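Local coordinates for triacylglycerol lipase (Clostridium botulinum, PDB 5AH1), which probably hydrolyses ester bonds of triacylglycerols and synthetic polyesters, as a zinc-binding lipase of the alpha/beta-hydrolase family, at residues S223-S228 with S445-L450; F250-T255 with N353-P358; A335-I340 with V346-P351. All blocks are in the same frame, centred on the assembly; numbering follows the deposited sequence.

Overall arrangement
The three contacts are nested along the chain: 335-340/346-351 (contact 3) lies within the loop closed by 250-255/353-358 (contact 2), and that within the loop closed by 223-228/445-450 (contact 1). Contact 1 ties the last helix, 437-448, to strand 221-227 of the central parallel sheet of the alpha/beta-hydrolase core. Contact 2 lies on the opposite side of the chain's centre from contact 1, and contact 3 is on the same side as contact 2. The centres of contacts 2 and 3 are each about 29 Å from that of contact 1 but about 16 Å from each other. Tyr357 meets Ala347 and Ile349, making these two contacts one continuous patch close to a potassium ion bound by Pro351.

Contact 1: S223-S228 with S445-L450; sequences SVSTIS and SFLSNL
The carbonyl oxygen of Leu447, on helix 437-448, is gripped twice: Leu450 N donates to Leu447 O at 3.1 Å, and Asn76 ND2 adds a second hydrogen bond. The same amide nitrogen of Asn76 also donates to Leu450 O, which has a further, weak bond from His222 NE2. The clasp ties down this end of the segment, from which Leu447 and Leu450 both direct their side chains at strand 221-227. In each leucine CG stands beside the backbone N and anti to the carbonyl carbon (chi1 -67° for Leu447); with chi2 near 180° as well, one methyl of each fork faces the strand. Leu447 CD2 lies 3.9 Å from Ser223 OG and 4.3 Å from Ser225 OG, bridging two serines that point to the same side of the strand. Leu450 CD1 meets the first of them at its CB, 4.1 Å from Ser223 CB.

The touching residues are buried, yet both hydroxyls have polar partners: Ser223 OG is hydrogen-bonded to His177 ND1, and Ser225 OG to Tyr443 OH, one turn earlier on the same helix. The leucine methyls therefore pack against hydroxyls whose bonds are made to other groups, and the link between the segments is purely by van der Waals contact.

In the alpha/beta-hydrolase fold this is a helix laid on one face of the central parallel sheet. Strand 221-227 runs between strands 176-181 and 327-331; Val224, turned away from the two leucines, packs on Ile188 and Thr192 of helix 183-197, which lies against the opposite face and follows the probable nucleophile elbow around Ser182.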
ATOM      1  N   SER A 223      -1.527  -7.545  14.282  1.00  8.51           N
ATOM      2  CA  SER A 223      -1.949  -8.015  12.985  1.00  8.29           C
ATOM      3  C   SER A 223      -1.464  -7.105  11.883  1.00  8.10           C
ATOM      4  O   SER A 223      -1.251  -5.914  12.079  1.00  8.37           O
ATOM      5  CB  SER A 223      -3.475  -8.132  12.921  1.00  9.03           C
ATOM      6  OG  SER A 223      -4.103  -6.866  12.878  1.00  8.98           O
ATOM      7  N   VAL A 224      -1.325  -7.723  10.719  1.00  7.61           N
ATOM      8  CA  VAL A 224      -0.977  -7.079   9.461  1.00  7.61           C
ATOM      9  C   VAL A 224      -2.052  -7.456   8.449  1.00  6.87           C
ATOM     10  O   VAL A 224      -2.285  -8.633   8.199  1.00  8.49           O
ATOM     11  CB  VAL A 224       0.396  -7.585   8.970  1.00  7.39           C
ATOM     12  CG1 VAL A 224       0.634  -7.285   7.484  1.00  8.27           C
ATOM     13  CG2 VAL A 224       1.487  -6.996   9.829  1.00  7.87           C
ATOM     14  N   SER A 225      -2.727  -6.453   7.895  1.00  7.43           N
ATOM     15  CA  SER A 225      -3.753  -6.660   6.885  1.00  7.40           C
ATOM     16  C   SER A 225      -3.342  -5.944   5.614  1.00  6.82           C
ATOM     17  O   SER A 225      -3.119  -4.727   5.640  1.00  8.09           O
ATOM     18  CB  SER A 225      -5.098  -6.108   7.346  1.00  7.83           C
ATOM     19  OG  SER A 225      -5.612  -6.807   8.456  1.00  8.11           O
ATOM     20  N   THR A 226      -3.228  -6.700   4.521  1.00  7.26           N
ATOM     21  CA  THR A 226      -2.938  -6.126   3.206  1.00  7.35           C
ATOM     22  C   THR A 226      -4.216  -6.111   2.381  1.00  6.88           C
ATOM     23  O   THR A 226      -5.013  -7.043   2.438  1.00  8.45           O
ATOM     24  CB  THR A 226      -1.778  -6.864   2.468  1.00  7.06           C
ATOM     25  OG1 THR A 226      -2.195  -8.151   1.992  1.00  7.84           O
ATOM     26  CG2 THR A 226      -0.578  -7.021   3.364  1.00  7.15           C
ATOM     27  N   ILE A 227      -4.424  -5.011   1.658  1.00  6.79           N
ATOM     28  CA  ILE A 227      -5.604  -4.806   0.832  1.00  7.17           C
ATOM     29  C   ILE A 227      -5.109  -4.352  -0.540  1.00  6.48           C
ATOM     30  O   ILE A 227      -4.470  -3.314  -0.658  1.00  7.66           O
ATOM     31  CB  ILE A 227      -6.556  -3.744   1.438  1.00  7.57           C
ATOM     32  CG1 ILE A 227      -6.965  -4.098   2.869  1.00  9.01           C
ATOM     33  CG2 ILE A 227      -7.778  -3.577   0.538  1.00  7.95           C
ATOM     34  CD1 ILE A 227      -7.857  -3.026   3.511  1.00  9.41           C
ATOM     35  N   SER A 228      -5.396  -5.149  -1.561  1.00  6.80           N
ATOM     36  CA  SER A 228      -4.981  -4.835  -2.933  1.00  8.11           C
ATOM     37  C   SER A 228      -3.463  -4.723  -3.071  1.00  7.61           C
ATOM     38  O   SER A 228      -2.942  -3.948  -3.882  1.00  8.83           O
ATOM     39  CB  SER A 228      -5.618  -3.527  -3.410  1.00  8.79           C
ATOM     40  OG  SER A 228      -7.002  -3.461  -3.104  1.00  9.23           O
ATOM     41  N   SER A 445     -14.125  -4.078  14.042  0.68 10.71           N
ATOM     42  CA  SER A 445     -14.776  -4.928  15.044  0.68 10.95           C
ATOM     43  C   SER A 445     -14.182  -6.345  14.996  0.68  9.96           C
ATOM     44  O   SER A 445     -13.834  -6.927  16.032  0.68 11.30           O
ATOM     45  CB  SER A 445     -16.287  -4.982  14.828  0.68 11.69           C
ATOM     46  OG  SER A 445     -16.894  -3.725  15.095  0.68 12.83           O
ATOM     47  N   PHE A 446     -14.048  -6.892  13.788  1.00 10.27           N
ATOM     48  CA  PHE A 446     -13.476  -8.216  13.584  1.00 10.03           C
ATOM     49  C   PHE A 446     -12.093  -8.285  14.243  1.00  9.89           C
ATOM     50  O   PHE A 446     -11.820  -9.190  15.030  1.00 10.07           O
ATOM     51  CB  PHE A 446     -13.429  -8.495  12.069  1.00  9.86           C
ATOM     52  CG  PHE A 446     -12.855  -9.845  11.677  1.00 10.37           C
ATOM     53  CD1 PHE A 446     -11.487 -10.035  11.577  1.00 10.47           C
ATOM     54  CD2 PHE A 446     -13.692 -10.902  11.361  1.00 10.51           C
ATOM     55  CE1 PHE A 446     -10.960 -11.260  11.189  1.00 12.36           C
ATOM     56  CE2 PHE A 446     -13.171 -12.124  10.969  1.00 11.46           C
ATOM     57  CZ  PHE A 446     -11.807 -12.305  10.880  1.00 12.26           C
ATOM     58  N   LEU A 447     -11.220  -7.326  13.927  1.00  9.52           N
ATOM     59  CA  LEU A 447      -9.857  -7.337  14.448  1.00  9.94           C
ATOM     60  C   LEU A 447      -9.793  -7.257  15.982  1.00  9.29           C
ATOM     61  O   LEU A 447      -8.872  -7.798  16.618  1.00  9.41           O
ATOM     62  CB  LEU A 447      -9.043  -6.201  13.819  1.00  9.40           C
ATOM     63  CG  LEU A 447      -8.772  -6.338  12.317  1.00  9.55           C
ATOM     64  CD1 LEU A 447      -8.125  -5.062  11.790  1.00 11.08           C
ATOM     65  CD2 LEU A 447      -7.883  -7.536  12.000  1.00 10.14           C
ATOM     66  N   SER A 448     -10.769  -6.583  16.587  1.00  9.67           N
ATOM     67  CA  SER A 448     -10.806  -6.432  18.045  1.00  9.49           C
ATOM     68  C   SER A 448     -11.021  -7.762  18.790  1.00  9.22           C
ATOM     69  O   SER A 448     -10.767  -7.844  19.992  1.00  9.61           O
ATOM     70  CB  SER A 448     -11.905  -5.447  18.461  1.00 10.29           C
ATOM     71  OG  SER A 448     -13.179  -6.068  18.502  1.00 10.86           O
ATOM     72  N   ASN A 449     -11.460  -8.798  18.081  1.00  9.44           N
ATOM     73  CA  ASN A 449     -11.658 -10.103  18.695  1.00  9.58           C
ATOM     74  C   ASN A 449     -10.387 -10.938  18.782  1.00  9.87           C
ATOM     75  O   ASN A 449     -10.374 -11.933  19.488  1.00 10.97           O
ATOM     76  CB  ASN A 449     -12.698 -10.917  17.951  1.00 10.86           C
ATOM     77  CG  ASN A 449     -14.053 -10.289  17.977  1.00 11.24           C
ATOM     78  OD1 ASN A 449     -14.721 -10.241  19.015  1.00 11.99           O
ATOM     79  ND2 ASN A 449     -14.486  -9.811  16.832  1.00 13.48           N
ATOM     80  N   LEU A 450      -9.341 -10.563  18.049  1.00  9.60           N
ATOM     81  CA  LEU A 450      -8.167 -11.413  17.964  1.00 10.64           C
ATOM     82  C   LEU A 450      -7.486 -11.619  19.302  1.00 12.14           C
ATOM     83  O   LEU A 450      -7.138 -10.657  19.983  1.00 13.78           O
ATOM     84  CB  LEU A 450      -7.166 -10.822  16.981  1.00  9.83           C
ATOM     85  CG  LEU A 450      -7.606 -10.830  15.521  1.00 10.54           C
ATOM     86  CD1 LEU A 450      -6.669  -9.923  14.734  1.00 10.13           C
ATOM     87  CD2 LEU A 450      -7.633 -12.235  14.928  1.00 10.65           C
TER

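Contact 2: F250-T255 with N353-P358; sequences FGVLGT and NPIFYP
Val252 and Ile355 form the apolar heart of this contact, in which helix 242-257 of the alpha/beta-hydrolase packs against an Asx turn just ahead of helix 357-363. The valine branch beside the backbone N makes the contact: Val252 CG2 lies 3.7 Å from Ile355 CG1, the two side chains passing each other at a slant. The isoleucine is set by CG1 standing anti to its own backbone N (chi1 -165°), which extends that arm toward the helix. Its other branch, CG2, sits over the centre of the Phe356 ring, 3.8 Å above the plane, so the two branches divide the work, CG1 with CD1 meeting the helix and CG2 lying on the ring.

One turn on, Thr255 brings its methyl end-on to that of the isoleucine, with Thr255 CG2 4.1 Å from Ile355 CD1. Its hydroxyl folds back onto the helix: Thr255 OG1 donates to Val252 O at 2.7 Å, in the carbonyl plane on a lone pair. This bond fixes the rotation of the threonine side chain (chi1 69°) and leaves its methyl facing Ile355. Thr255 N shares the same carbonyl, also donating to Val252 O.

Across from it, the Asx turn is closed by Ile355 N donating to Asn353 OD1, from above the carbonyl plane of the amide. Tyr248 OH, from the preceding turn of helix 242-257, holds Ile355 O. The amide of Asn353 completes the polar link between the segments: a water donates to Thr255 OG1 at 2.8 Å and accepts from Asn353 ND2 at 3.1 Å.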
ATOM      1  N   PHE A 250       0.709  10.476 -11.904  1.00 11.28           N
ATOM      2  CA  PHE A 250       0.403  11.909 -11.747  1.00 11.82           C
ATOM      3  C   PHE A 250      -0.880  12.246 -12.494  1.00 12.63           C
ATOM      4  O   PHE A 250      -1.688  13.042 -12.025  1.00 12.89           O
ATOM      5  CB  PHE A 250       1.540  12.802 -12.247  1.00 13.59           C
ATOM      6  CG  PHE A 250       2.663  12.961 -11.268  1.00 15.75           C
ATOM      7  CD1 PHE A 250       2.458  13.544 -10.030  1.00 19.03           C
ATOM      8  CD2 PHE A 250       3.939  12.560 -11.602  1.00 18.93           C
ATOM      9  CE1 PHE A 250       3.507  13.696  -9.144  1.00 20.60           C
ATOM     10  CE2 PHE A 250       4.982  12.705 -10.720  1.00 20.30           C
ATOM     11  CZ  PHE A 250       4.771  13.268  -9.494  1.00 21.08           C
ATOM     12  N   GLY A 251      -1.061  11.644 -13.659  1.00 12.29           N
ATOM     13  CA  GLY A 251      -2.310  11.770 -14.393  1.00 13.15           C
ATOM     14  C   GLY A 251      -3.497  11.298 -13.566  1.00 12.74           C
ATOM     15  O   GLY A 251      -4.506  11.991 -13.473  1.00 13.97           O
ATOM     16  N   VAL A 252      -3.385  10.116 -12.959  1.00 12.49           N
ATOM     17  CA  VAL A 252      -4.452   9.603 -12.108  1.00 12.89           C
ATOM     18  C   VAL A 252      -4.716  10.582 -10.957  1.00 12.91           C
ATOM     19  O   VAL A 252      -5.866  10.891 -10.634  1.00 12.43           O
ATOM     20  CB  VAL A 252      -4.129   8.204 -11.552  1.00 13.71           C
ATOM     21  CG1 VAL A 252      -5.234   7.755 -10.626  1.00 13.66           C
ATOM     22  CG2 VAL A 252      -3.967   7.196 -12.687  1.00 14.30           C
ATOM     23  N   LEU A 253      -3.653  11.080 -10.336  1.00 12.47           N
ATOM     24  CA  LEU A 253      -3.811  12.063  -9.265  1.00 13.15           C
ATOM     25  C   LEU A 253      -4.608  13.273  -9.770  1.00 13.40           C
ATOM     26  O   LEU A 253      -5.490  13.778  -9.076  1.00 14.15           O
ATOM     27  CB  LEU A 253      -2.439  12.473  -8.715  1.00 12.70           C
ATOM     28  CG  LEU A 253      -2.423  13.560  -7.632  1.00 14.01           C
ATOM     29  CD1 LEU A 253      -3.225  13.159  -6.403  1.00 15.05           C
ATOM     30  CD2 LEU A 253      -0.989  13.866  -7.237  1.00 14.91           C
ATOM     31  N   GLY A 254      -4.312  13.713 -10.988  1.00 13.85           N
ATOM     32  CA  GLY A 254      -5.011  14.829 -11.594  1.00 14.76           C
ATOM     33  C   GLY A 254      -6.502  14.600 -11.782  1.00 15.75           C
ATOM     34  O   GLY A 254      -7.262  15.565 -11.760  1.00 16.58           O
ATOM     35  N   THR A 255      -6.932  13.349 -11.973  1.00 16.69           N
ATOM     36  CA  THR A 255      -8.363  13.074 -12.120  1.00 17.67           C
ATOM     37  C   THR A 255      -9.081  13.334 -10.806  1.00 17.96           C
ATOM     38  O   THR A 255     -10.294  13.512 -10.785  1.00 19.03           O
ATOM     39  CB  THR A 255      -8.674  11.619 -12.594  1.00 18.75           C
ATOM     40  OG1 THR A 255      -8.364  10.666 -11.565  1.00 19.49           O
ATOM     41  CG2 THR A 255      -7.912  11.294 -13.866  1.00 19.36           C
ATOM     42  N   ASN A 353     -12.755   1.825 -13.005  1.00 11.71           N
ATOM     43  CA  ASN A 353     -12.540   3.217 -13.348  1.00 12.60           C
ATOM     44  C   ASN A 353     -11.964   3.281 -14.767  1.00 12.01           C
ATOM     45  O   ASN A 353     -11.000   2.588 -15.058  1.00 12.09           O
ATOM     46  CB  ASN A 353     -11.532   3.805 -12.364  1.00 13.24           C
ATOM     47  CG  ASN A 353     -11.418   5.318 -12.449  1.00 14.97           C
ATOM     48  OD1 ASN A 353     -11.519   5.906 -13.525  1.00 15.82           O
ATOM     49  ND2 ASN A 353     -11.166   5.953 -11.308  1.00 15.52           N
ATOM     50  N   PRO A 354     -12.559   4.090 -15.663  1.00 11.74           N
ATOM     51  CA  PRO A 354     -12.020   4.190 -17.032  1.00 12.05           C
ATOM     52  C   PRO A 354     -10.527   4.547 -17.101  1.00 12.49           C
ATOM     53  O   PRO A 354      -9.855   4.154 -18.054  1.00 12.35           O
ATOM     54  CB  PRO A 354     -12.899   5.271 -17.666  1.00 13.56           C
ATOM     55  CG  PRO A 354     -14.204   5.128 -16.926  1.00 14.91           C
ATOM     56  CD  PRO A 354     -13.819   4.845 -15.521  1.00 13.68           C
ATOM     57  N   ILE A 355     -10.005   5.225 -16.084  1.00 12.72           N
ATOM     58  CA  ILE A 355      -8.582   5.557 -16.024  1.00 14.26           C
ATOM     59  C   ILE A 355      -7.702   4.302 -15.984  1.00 12.64           C
ATOM     60  O   ILE A 355      -6.532   4.346 -16.363  1.00 13.36           O
ATOM     61  CB  ILE A 355      -8.254   6.480 -14.796  1.00 18.68           C
ATOM     62  CG1 ILE A 355      -6.877   7.116 -14.921  1.00 22.77           C
ATOM     63  CG2 ILE A 355      -8.260   5.717 -13.489  1.00 19.14           C
ATOM     64  CD1 ILE A 355      -6.748   8.061 -16.040  1.00 24.91           C
ATOM     65  N   PHE A 356      -8.279   3.185 -15.556  1.00 11.06           N
ATOM     66  CA  PHE A 356      -7.550   1.919 -15.443  1.00 11.06           C
ATOM     67  C   PHE A 356      -7.834   0.983 -16.619  1.00 11.76           C
ATOM     68  O   PHE A 356      -7.380  -0.147 -16.627  1.00 12.62           O
ATOM     69  CB  PHE A 356      -7.926   1.181 -14.145  1.00 11.19           C
ATOM     70  CG  PHE A 356      -7.520   1.887 -12.880  1.00 11.81           C
ATOM     71  CD1 PHE A 356      -6.302   2.524 -12.779  1.00 12.63           C
ATOM     72  CD2 PHE A 356      -8.369   1.893 -11.786  1.00 12.33           C
ATOM     73  CE1 PHE A 356      -5.935   3.162 -11.610  1.00 13.05           C
ATOM     74  CE2 PHE A 356      -8.010   2.531 -10.613  1.00 14.00           C
ATOM     75  CZ  PHE A 356      -6.794   3.172 -10.529  1.00 13.25           C
ATOM     76  N   TYR A 357      -8.595   1.419 -17.616  1.00 11.60           N
ATOM     77  CA  TYR A 357      -8.791   0.552 -18.775  1.00 12.19           C
ATOM     78  C   TYR A 357      -7.456   0.135 -19.423  1.00 12.51           C
ATOM     79  O   TYR A 357      -7.230  -1.044 -19.669  1.00 12.11           O
ATOM     80  CB  TYR A 357      -9.695   1.192 -19.825  1.00 13.31           C
ATOM     81  CG  TYR A 357     -11.171   1.319 -19.491  1.00 12.76           C
ATOM     82  CD1 TYR A 357     -11.734   0.733 -18.363  1.00 13.24           C
ATOM     83  CD2 TYR A 357     -12.010   2.026 -20.342  1.00 14.06           C
ATOM     84  CE1 TYR A 357     -13.089   0.868 -18.092  1.00 13.98           C
ATOM     85  CE2 TYR A 357     -13.354   2.164 -20.076  1.00 15.77           C
ATOM     86  CZ  TYR A 357     -13.893   1.579 -18.968  1.00 15.06           C
ATOM     87  OH  TYR A 357     -15.240   1.732 -18.732  1.00 15.43           O
ATOM     88  N   PRO A 358      -6.561   1.095 -19.698  1.00 12.87           N
ATOM     89  CA  PRO A 358      -5.353   0.653 -20.405  1.00 12.87           C
ATOM     90  C   PRO A 358      -4.418  -0.178 -19.531  1.00 11.15           C
ATOM     91  O   PRO A 358      -3.771  -1.109 -20.027  1.00 12.43           O
ATOM     92  CB  PRO A 358      -4.687   1.967 -20.825  1.00 14.76           C
ATOM     93  CG  PRO A 358      -5.238   2.992 -19.927  1.00 16.38           C
ATOM     94  CD  PRO A 358      -6.640   2.557 -19.582  1.00 14.84           C
TER
HETATM   95  O   HOH W   1     -10.611   9.005 -11.316  1.00 17.81           O

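Contact 3: A335-I340 with V346-P351. With K (potassium ion), chain C.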
ATOM      1  N   ALA A 335     -11.398  -6.428 -10.812  1.00  9.17           N
ATOM      2  CA  ALA A 335     -12.374  -5.706 -11.624  1.00  9.39           C
ATOM      3  C   ALA A 335     -12.207  -6.004 -13.120  1.00  9.61           C
ATOM      4  O   ALA A 335     -12.651  -5.234 -13.970  1.00 10.86           O
ATOM      5  CB  ALA A 335     -12.340  -4.202 -11.351  1.00 10.87           C
ATOM      6  N   THR A 336     -11.596  -7.145 -13.430  1.00  9.54           N
ATOM      7  CA  THR A 336     -11.524  -7.656 -14.792  1.00  9.37           C
ATOM      8  C   THR A 336     -12.370  -8.913 -14.983  1.00 10.68           C
ATOM      9  O   THR A 336     -12.769  -9.583 -14.020  1.00 11.20           O
ATOM     10  CB  THR A 336     -10.080  -8.004 -15.193  1.00  9.69           C
ATOM     11  OG1 THR A 336      -9.525  -8.935 -14.269  1.00 10.48           O
ATOM     12  CG2 THR A 336      -9.204  -6.756 -15.229  1.00 10.63           C
ATOM     13  N   LYS A 337     -12.622  -9.232 -16.250  1.00 10.97           N
ATOM     14  CA  LYS A 337     -13.251 -10.480 -16.668  1.00 12.62           C
ATOM     15  C   LYS A 337     -12.420 -11.067 -17.790  1.00 13.43           C
ATOM     16  O   LYS A 337     -11.640 -10.365 -18.431  1.00 12.44           O
ATOM     17  CB  LYS A 337     -14.675 -10.230 -17.172  1.00 15.24           C
ATOM     18  CG  LYS A 337     -14.753  -9.248 -18.329  1.00 18.69           C
ATOM     19  CD  LYS A 337     -16.167  -8.985 -18.790  1.00 22.40           C
ATOM     20  CE  LYS A 337     -16.165  -7.969 -19.926  1.00 25.46           C
ATOM     21  NZ  LYS A 337     -17.537  -7.593 -20.380  1.00 27.29           N
ATOM     22  N   GLU A 338     -12.579 -12.358 -18.027  1.00 15.02           N
ATOM     23  CA  GLU A 338     -11.838 -13.025 -19.088  1.00 17.40           C
ATOM     24  C   GLU A 338     -12.527 -12.808 -20.431  1.00 18.61           C
ATOM     25  O   GLU A 338     -13.739 -12.986 -20.553  1.00 20.59           O
ATOM     26  CB  GLU A 338     -11.716 -14.525 -18.794  1.00 20.54           C
ATOM     27  CG  GLU A 338     -10.908 -15.286 -19.848  1.00 23.55           C
ATOM     28  CD  GLU A 338     -10.566 -16.711 -19.441  1.00 26.45           C
ATOM     29  OE1 GLU A 338     -10.564 -17.018 -18.224  1.00 27.04           O
ATOM     30  OE2 GLU A 338     -10.288 -17.523 -20.350  1.00 27.63           O
ATOM     31  N   SER A 339     -11.751 -12.406 -21.431  1.00 18.15           N
ATOM     32  CA  SER A 339     -12.227 -12.363 -22.802  1.00 20.47           C
ATOM     33  C   SER A 339     -12.359 -13.784 -23.336  1.00 21.85           C
ATOM     34  O   SER A 339     -11.380 -14.527 -23.386  1.00 23.01           O
ATOM     35  CB  SER A 339     -11.254 -11.586 -23.673  1.00 22.24           C
ATOM     36  OG  SER A 339     -11.563 -11.782 -25.040  1.00 23.76           O
ATOM     37  N   ILE A 340     -13.557 -14.166 -23.755  1.00 22.90           N
ATOM     38  CA  ILE A 340     -13.773 -15.527 -24.248  1.00 24.85           C
ATOM     39  C   ILE A 340     -13.144 -15.752 -25.632  1.00 23.93           C
ATOM     40  O   ILE A 340     -13.072 -16.877 -26.117  1.00 25.57           O
ATOM     41  CB  ILE A 340     -15.273 -15.877 -24.298  1.00 27.24           C
ATOM     42  CG1 ILE A 340     -16.004 -14.980 -25.305  1.00 28.99           C
ATOM     43  CG2 ILE A 340     -15.883 -15.742 -22.903  1.00 27.38           C
ATOM     44  CD1 ILE A 340     -17.474 -15.344 -25.498  1.00 29.75           C
ATOM     45  N   VAL A 346      -9.747  -8.380 -19.346  1.00 10.37           N
ATOM     46  CA  VAL A 346     -10.100  -7.029 -19.753  1.00 11.17           C
ATOM     47  C   VAL A 346     -10.957  -6.360 -18.695  1.00 11.13           C
ATOM     48  O   VAL A 346     -11.611  -7.025 -17.890  1.00 10.97           O
ATOM     49  CB  VAL A 346     -10.846  -7.020 -21.095  1.00 12.71           C
ATOM     50  CG1 VAL A 346      -9.966  -7.612 -22.160  1.00 13.42           C
ATOM     51  CG2 VAL A 346     -12.146  -7.791 -21.001  1.00 13.70           C
ATOM     52  N   ALA A 347     -10.944  -5.035 -18.672  1.00 12.35           N
ATOM     53  CA  ALA A 347     -11.734  -4.298 -17.691  1.00 14.01           C
ATOM     54  C   ALA A 347     -13.216  -4.635 -17.763  1.00 14.43           C
ATOM     55  O   ALA A 347     -13.782  -4.730 -18.858  1.00 15.74           O
ATOM     56  CB  ALA A 347     -11.560  -2.815 -17.922  1.00 14.54           C
ATOM     57  N   GLN A 348     -13.840  -4.820 -16.598  1.00 13.85           N
ATOM     58  CA  GLN A 348     -15.296  -4.845 -16.494  1.00 15.10           C
ATOM     59  C   GLN A 348     -15.827  -3.424 -16.579  1.00 14.65           C
ATOM     60  O   GLN A 348     -15.468  -2.566 -15.779  1.00 14.83           O
ATOM     61  CB  GLN A 348     -15.756  -5.421 -15.153  1.00 15.92           C
ATOM     62  CG  GLN A 348     -15.414  -6.880 -14.891  1.00 17.88           C
ATOM     63  CD  GLN A 348     -15.783  -7.283 -13.476  1.00 19.22           C
ATOM     64  OE1 GLN A 348     -14.954  -7.270 -12.577  1.00 18.76           O
ATOM     65  NE2 GLN A 348     -17.041  -7.602 -13.270  1.00 21.33           N
ATOM     66  N   ILE A 349     -16.700  -3.188 -17.546  0.58 15.57           N
ATOM     67  CA  ILE A 349     -17.316  -1.882 -17.720  0.58 16.57           C
ATOM     68  C   ILE A 349     -18.356  -1.669 -16.627  0.58 16.65           C
ATOM     69  O   ILE A 349     -19.307  -2.441 -16.506  0.58 18.13           O
ATOM     70  CB  ILE A 349     -17.967  -1.766 -19.111  0.58 18.07           C
ATOM     71  CG1 ILE A 349     -16.962  -2.151 -20.202  0.58 19.05           C
ATOM     72  CG2 ILE A 349     -18.513  -0.356 -19.337  0.58 18.70           C
ATOM     73  CD1 ILE A 349     -15.665  -1.359 -20.165  0.58 19.26           C
ATOM     74  N   GLY A 350     -18.165  -0.618 -15.833  1.00 15.43           N
ATOM     75  CA  GLY A 350     -19.000  -0.356 -14.678  1.00 14.82           C
ATOM     76  C   GLY A 350     -18.102  -0.336 -13.457  1.00 14.02           C
ATOM     77  O   GLY A 350     -17.772   0.730 -12.930  1.00 15.66           O
ATOM     78  N   PRO A 351     -17.652  -1.517 -13.019  1.00 13.90           N
ATOM     79  CA  PRO A 351     -16.779  -1.585 -11.843  1.00 13.57           C
ATOM     80  C   PRO A 351     -15.417  -0.908 -12.012  1.00 12.55           C
ATOM     81  O   PRO A 351     -14.910  -0.330 -11.062  1.00 13.26           O
ATOM     82  CB  PRO A 351     -16.610  -3.096 -11.632  1.00 15.47           C
ATOM     83  CG  PRO A 351     -17.816  -3.699 -12.263  1.00 17.04           C
ATOM     84  CD  PRO A 351     -18.087  -2.855 -13.453  1.00 15.78           C
TER
HETATM   85  K     K C1456     -14.615   1.769  -9.889  1.00 12.62           K
HETATM   86  O   HOH W   2     -17.909  -5.418 -18.857  1.00 33.00           O
HETATM   87  O   HOH W   3     -15.873   2.435 -11.866  1.00 16.39           O
HETATM   88  O   HOH W   4     -14.038   4.118 -10.168  1.00 16.11           O
HETATM   89  O   HOH W   5     -16.637   2.629  -8.581  1.00 21.68           O
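Lys337 and Val346 face each other as a hydrogen-bonded pair of a two-stranded antiparallel hairpin, and both backbone bonds between them are nearly straight: Lys337 N to Val346 O and Val346 N to Lys337 O, each 2.9 Å, each donor close to the line of the acceptor carbonyl. A third bond, from Gln348 N to Ala335 O at an N-H...O angle of 166°, carries the ladder beyond the non-hydrogen-bonded pair of Thr336 and Ala347. There Thr336 CA adds a CA-H...O contact to Val346 O at 3.2 Å.

The side chains of Lys337 and Val346 lie on the same face, with Lys337 CG 4.0 Å from Val346 CG2. With CG set between the backbone N and the carbonyl carbon (chi1 58°) and the rest of the chain extended, the lysine passes at a slant across Val346, and Lys337 NZ reaches, at 2.7 Å, a water that also accepts from Ile349 N. The extended side chain of Gln348 reaches across the start of the other strand, its OE1 3.1 Å from Ala335 C, while its NE2 is held by Asn423 OD1. Thr336 OG1 has its partner in Asn383 N.

Ala335 CB packs on Pro351 CB, where the chain has turned toward a potassium ion. Pro351 O binds the ion at 2.4 Å, three waters also coordinate it, and Asp425 and Asp428 complete the protein's share. One of these waters donates to Gly350 O, a second-shell tie.

Helix 357-363 packs against the hairpin, with Ala360 on Thr336 and Asn361 on Val346; the hairpin follows strand 327-331 of the central sheet.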